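Side-chain contact in loquacious, isoform B (PDB 4X8W), which probably binds Dicer-1 in the microRNA pathway through this C-terminal double-stranded-RNA-binding-type domain, which also associates with copies of itself: residues 60-63 with 64-67. Sequence-based numbering, arbitrary orientation.
Sequences QRHA and AQNA
His62 and Gln65 stand side by side on one flank of helix 56-70 and point the same way. The contact runs from CD2 of the His62 ring to OE1 of Gln65, at 4.0 Å. It is a loose touch. The amide oxygen approaches the ring obliquely, and the ring and amide planes are turned 41° apart. The Gln65 chain is extended, with CG anti to the backbone N (chi1 -161°), which carries OE1 back along the helix to the imidazole. The ring is held by ND1, on the other side of CG from CD2, which is hydrogen-bonded to Ser52 O.

Near the backbone, CB of Gln65 lies 3.5 Å from Arg61 O, and CB of Ala64 is 3.5 Å from Gln60 O. CB of Asn66 sits 3.4 Å from Ala63 O. The carbonyls of the preceding turn are thus lined by methyl and methylene groups. Four i to i+4 bonds join the two turns. Asn66 N to His62 O (3.1 Å) is the straightest, at 167° about the hydrogen.

The polar end of Asn66 is turned to other parts of the assembly. Its ND2 is hydrogen-bonded to His50 O of its own chain and to Val48 O of a third subunit. Ala63 and Ala67 pack on Val39 and Leu10 of a second subunit, while Gln60 NE2 bonds to Asp25 of that subunit.

The alanines and Asn66 are buried, Arg61, His62 and Gln65 partly exposed, with regular alpha-helical spacing. This is consistent with the C-terminal helix of the double-stranded-RNA-binding fold, here packed on its own strand 47-53 and on strand and helix residues of neighbouring copies.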
ATOM      1  N   GLN E  60      -7.375   5.158  18.330  1.00 55.29           N
ATOM      2  CA  GLN E  60      -7.880   4.999  16.966  1.00 52.34           C
ATOM      3  C   GLN E  60      -8.776   6.153  16.517  1.00 53.74           C
ATOM      4  O   GLN E  60      -8.648   6.652  15.395  1.00 52.51           O
ATOM      5  CB  GLN E  60      -8.618   3.677  16.826  1.00 56.38           C
ATOM      6  CG  GLN E  60      -7.674   2.500  16.760  1.00 61.02           C
ATOM      7  CD  GLN E  60      -8.336   1.278  16.203  1.00 64.47           C
ATOM      8  OE1 GLN E  60      -9.550   1.269  15.991  1.00 67.77           O
ATOM      9  NE2 GLN E  60      -7.550   0.223  15.974  1.00 60.82           N
ATOM     10  N   ARG E  61      -9.687   6.568  17.390  1.00 54.39           N
ATOM     11  CA  ARG E  61     -10.586   7.682  17.096  1.00 60.20           C
ATOM     12  C   ARG E  61      -9.830   9.008  16.874  1.00 67.61           C
ATOM     13  O   ARG E  61     -10.159   9.782  15.977  1.00 70.51           O
ATOM     14  CB  ARG E  61     -11.597   7.817  18.239  1.00 65.40           C
ATOM     15  CG  ARG E  61     -13.025   8.058  17.811  1.00 74.67           C
ATOM     16  CD  ARG E  61     -14.006   7.684  18.920  1.00 79.83           C
ATOM     17  NE  ARG E  61     -13.855   6.293  19.354  1.00 84.47           N
ATOM     18  CZ  ARG E  61     -13.812   5.890  20.623  1.00 91.57           C
ATOM     19  NH1 ARG E  61     -13.690   4.599  20.907  1.00 88.01           N
ATOM     20  NH2 ARG E  61     -13.874   6.775  21.612  1.00 94.76           N
ATOM     21  N   HIS E  62      -8.805   9.258  17.681  1.00 63.35           N
ATOM     22  CA  HIS E  62      -7.989  10.455  17.540  1.00 52.57           C
ATOM     23  C   HIS E  62      -7.117  10.419  16.297  1.00 52.00           C
ATOM     24  O   HIS E  62      -6.932  11.440  15.619  1.00 58.31           O
ATOM     25  CB  HIS E  62      -7.122  10.637  18.786  1.00 57.32           C
ATOM     26  CG  HIS E  62      -7.919  10.910  20.025  1.00 62.98           C
ATOM     27  ND1 HIS E  62      -7.393  10.809  21.294  1.00 61.49           N
ATOM     28  CD2 HIS E  62      -9.220  11.253  20.184  1.00 60.14           C
ATOM     29  CE1 HIS E  62      -8.330  11.093  22.180  1.00 61.14           C
ATOM     30  NE2 HIS E  62      -9.447  11.367  21.531  1.00 61.54           N
ATOM     31  N   ALA E  63      -6.587   9.237  15.992  1.00 44.58           N
ATOM     32  CA  ALA E  63      -5.823   9.043  14.763  1.00 47.60           C
ATOM     33  C   ALA E  63      -6.687   9.334  13.518  1.00 49.77           C
ATOM     34  O   ALA E  63      -6.227   9.976  12.573  1.00 54.32           O
ATOM     35  CB  ALA E  63      -5.246   7.637  14.716  1.00 32.90           C
ATOM     36  N   ALA E  64      -7.929   8.853  13.521  1.00 46.42           N
ATOM     37  CA  ALA E  64      -8.854   9.092  12.420  1.00 51.20           C
ATOM     38  C   ALA E  64      -9.152  10.579  12.219  1.00 64.01           C
ATOM     39  O   ALA E  64      -9.178  11.094  11.094  1.00 70.60           O
ATOM     40  CB  ALA E  64     -10.162   8.334  12.660  1.00 45.84           C
ATOM     41  N   GLN E  65      -9.372  11.255  13.334  1.00 68.83           N
ATOM     42  CA  GLN E  65      -9.677  12.674  13.365  1.00 69.51           C
ATOM     43  C   GLN E  65      -8.541  13.469  12.703  1.00 63.52           C
ATOM     44  O   GLN E  65      -8.779  14.375  11.907  1.00 64.41           O
ATOM     45  CB  GLN E  65      -9.934  13.076  14.813  1.00 72.31           C
ATOM     46  CG  GLN E  65     -10.683  14.355  15.037  1.00 87.15           C
ATOM     47  CD  GLN E  65     -11.051  14.500  16.495  1.00101.57           C
ATOM     48  OE1 GLN E  65     -10.650  13.689  17.330  1.00103.89           O
ATOM     49  NE2 GLN E  65     -11.844  15.513  16.806  1.00108.94           N
ATOM     50  N   ASN E  66      -7.308  13.123  13.057  1.00 58.27           N
ATOM     51  CA  ASN E  66      -6.113  13.665  12.423  1.00 51.38           C
ATOM     52  C   ASN E  66      -6.081  13.380  10.912  1.00 55.21           C
ATOM     53  O   ASN E  66      -5.814  14.284  10.101  1.00 50.27           O
ATOM     54  CB  ASN E  66      -4.866  13.086  13.132  1.00 53.16           C
ATOM     55  CG  ASN E  66      -3.535  13.503  12.490  1.00 58.06           C
ATOM     56  OD1 ASN E  66      -3.495  14.248  11.515  1.00 77.12           O
ATOM     57  ND2 ASN E  66      -2.436  12.996  13.036  1.00 51.93           N
ATOM     58  N   ALA E  67      -6.394  12.147  10.525  1.00 53.55           N
ATOM     59  CA  ALA E  67      -6.386  11.776   9.109  1.00 51.86           C
ATOM     60  C   ALA E  67      -7.384  12.585   8.304  1.00 51.74           C
ATOM     61  O   ALA E  67      -7.091  13.005   7.187  1.00 55.49           O
ATOM     62  CB  ALA E  67      -6.669  10.291   8.934  1.00 49.69           C
TER